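Local atomic coordinates of protein ACDH-11, isoform b (Caenorhabditis elegans, PDB entry 4Y9L), a protein that belongs to the acyl-CoA dehydrogenase family, flavoproteins with helical and beta domains, and carries bound flavin-adenine dinucleotide as part of a four-chain assembly. Residues A139-C144 against T280-T285. Numbering follows the deposited sequence.
Sequences AGLVSC and TKQLPT
The side-chain amide of Gln282 turns one face to the Gly140-Leu141 peptide: Gly140 C stands 3.9 Å from Gln282 CD, almost perpendicularly above it, and the two planes are inclined by about 32°. Leu141 CB and CD1 lie on this same side, CD1 3.6 Å from Gln282 OE1. Across the amide plane is the backbone N of Lys281, while the oxygen edge points at Thr280 CA, 3.2 Å from OE1. At the other edge, NE2 is hydrogen-bonded to Asp438. A bend at chi2 (93°) folds the amide back over its own turn. Closest of all is Gly140 O, 3.0 Å from Gln282 CB, a tight carbonyl-to-methylene contact.

No hydrogen bond joins the segments; each is a turn closed by its own backbone bond: a type I' turn, Ala139 to Val142, held by Val142 N to Ala139 O, faces a type I turn, Thr280 to Leu283, closed by Leu283 N to Thr280 O at 2.8 Å. Gly140 and Leu141 both have positive phi, as type I' geometry requires. Leu141 then reaches over Thr280, its CD2 3.6 Å from Thr280 CG2, and its CB meets Leu283 CB at 4.2 Å. With Leu283 CG anti to the backbone N (chi1 166°), CD2 lies 3.9 Å from Cys144 SG.

Trp98 of helix 96-107 packs on Leu283 and Val142, and helix 432-439 brings Asp438, which also accepts a hydrogen bond from Thr280 N. Thr280 touches FAD. The contact thus seats the turn leading into helix 143-158, in the helical N-terminal region, on the loop between strands 269-274 and 285-298 of the middle beta domain.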
loop_
_atom_site.group_PDB
_atom_site.type_symbol
_atom_site.label_atom_id
_atom_site.label_comp_id
_atom_site.label_asym_id
_atom_site.label_seq_id
_atom_site.Cartn_x
_atom_site.Cartn_y
_atom_site.Cartn_z
ATOM N N ALA B 139 -2.919 23.908 -5.718
ATOM C CA ALA B 139 -4.019 23.736 -4.761
ATOM C C ALA B 139 -4.223 22.319 -4.269
ATOM O O ALA B 139 -5.156 22.074 -3.481
ATOM C CB ALA B 139 -5.326 24.118 -5.462
ATOM N N GLY B 140 -3.527 21.346 -4.843
ATOM C CA GLY B 140 -3.842 19.988 -4.520
ATOM C C GLY B 140 -5.308 19.686 -4.822
ATOM O O GLY B 140 -5.937 18.921 -4.113
ATOM N N LEU B 141 -5.866 20.350 -5.817
ATOM C CA LEU B 141 -7.234 20.170 -6.203
ATOM C C LEU B 141 -8.351 20.651 -5.307
ATOM O O LEU B 141 -9.547 20.395 -5.586
ATOM C CB LEU B 141 -7.465 18.719 -6.674
ATOM C CG LEU B 141 -7.579 19.053 -8.139
ATOM C CD1 LEU B 141 -6.405 18.599 -8.970
ATOM C CD2 LEU B 141 -9.002 18.836 -8.607
ATOM N N VAL B 142 -7.987 21.473 -4.336
ATOM C CA VAL B 142 -8.965 22.207 -3.559
ATOM C C VAL B 142 -9.688 23.234 -4.429
ATOM O O VAL B 142 -10.819 23.646 -4.140
ATOM C CB VAL B 142 -8.281 22.813 -2.297
ATOM C CG1 VAL B 142 -9.171 23.786 -1.572
ATOM C CG2 VAL B 142 -7.887 21.668 -1.376
ATOM N N SER B 143 -9.017 23.598 -5.515
ATOM C CA SER B 143 -9.637 24.314 -6.595
ATOM C C SER B 143 -11.005 23.757 -7.027
ATOM O O SER B 143 -11.864 24.519 -7.512
ATOM C CB SER B 143 -8.677 24.367 -7.789
ATOM O OG SER B 143 -8.444 23.064 -8.308
ATOM N N CYS B 144 -11.221 22.463 -6.881
ATOM C CA CYS B 144 -12.462 21.881 -7.321
ATOM C C CYS B 144 -13.623 22.214 -6.358
ATOM O O CYS B 144 -14.678 22.649 -6.782
ATOM C CB CYS B 144 -12.325 20.371 -7.511
ATOM S SG CYS B 144 -13.926 19.548 -7.613
ATOM N N THR B 280 -6.388 14.137 -10.171
ATOM C CA THR B 280 -7.254 14.625 -9.048
ATOM C C THR B 280 -7.334 13.648 -7.908
ATOM O O THR B 280 -8.298 13.589 -7.121
ATOM C CB THR B 280 -8.716 14.998 -9.431
ATOM O OG1 THR B 280 -9.485 13.839 -9.723
ATOM C CG2 THR B 280 -8.711 15.868 -10.578
ATOM N N LYS B 281 -6.251 12.932 -7.762
ATOM C CA LYS B 281 -6.199 11.905 -6.771
ATOM C C LYS B 281 -6.325 12.489 -5.357
ATOM O O LYS B 281 -6.761 11.782 -4.459
ATOM C CB LYS B 281 -4.928 11.124 -6.950
ATOM C CG LYS B 281 -4.823 10.291 -8.219
ATOM C CD LYS B 281 -3.715 9.313 -7.914
ATOM C CE LYS B 281 -3.417 8.308 -8.998
ATOM N NZ LYS B 281 -4.373 7.203 -8.824
ATOM N N GLN B 282 -5.972 13.775 -5.208
ATOM C CA GLN B 282 -6.018 14.496 -3.909
ATOM C C GLN B 282 -7.426 14.620 -3.470
ATOM O O GLN B 282 -7.723 14.741 -2.279
ATOM C CB GLN B 282 -5.477 15.915 -4.048
ATOM C CG GLN B 282 -4.121 15.993 -4.763
ATOM C CD GLN B 282 -4.241 16.219 -6.255
ATOM O OE1 GLN B 282 -5.233 15.820 -6.923
ATOM N NE2 GLN B 282 -3.212 16.831 -6.807
ATOM N N LEU B 283 -8.293 14.581 -4.473
ATOM C CA LEU B 283 -9.639 14.910 -4.272
ATOM C C LEU B 283 -10.494 13.656 -4.040
ATOM O O LEU B 283 -10.550 12.715 -4.825
ATOM C CB LEU B 283 -10.126 15.695 -5.475
ATOM C CG LEU B 283 -11.641 15.873 -5.636
ATOM C CD1 LEU B 283 -12.130 16.954 -4.698
ATOM C CD2 LEU B 283 -11.929 16.258 -7.022
ATOM N N PRO B 284 -11.259 13.684 -3.000
ATOM C CA PRO B 284 -12.141 12.564 -2.814
ATOM C C PRO B 284 -13.377 12.627 -3.692
ATOM O O PRO B 284 -14.275 13.486 -3.493
ATOM C CB PRO B 284 -12.533 12.678 -1.365
ATOM C CG PRO B 284 -12.466 14.136 -1.096
ATOM C CD PRO B 284 -11.326 14.669 -1.924
ATOM N N THR B 285 -13.430 11.694 -4.618
ATOM C CA THR B 285 -14.595 11.546 -5.449
ATOM C C THR B 285 -15.290 10.220 -5.194
ATOM O O THR B 285 -14.690 9.178 -5.410
ATOM C CB THR B 285 -14.191 11.674 -6.908
ATOM O OG1 THR B 285 -13.554 12.924 -7.057
ATOM C CG2 THR B 285 -15.449 11.587 -7.911
#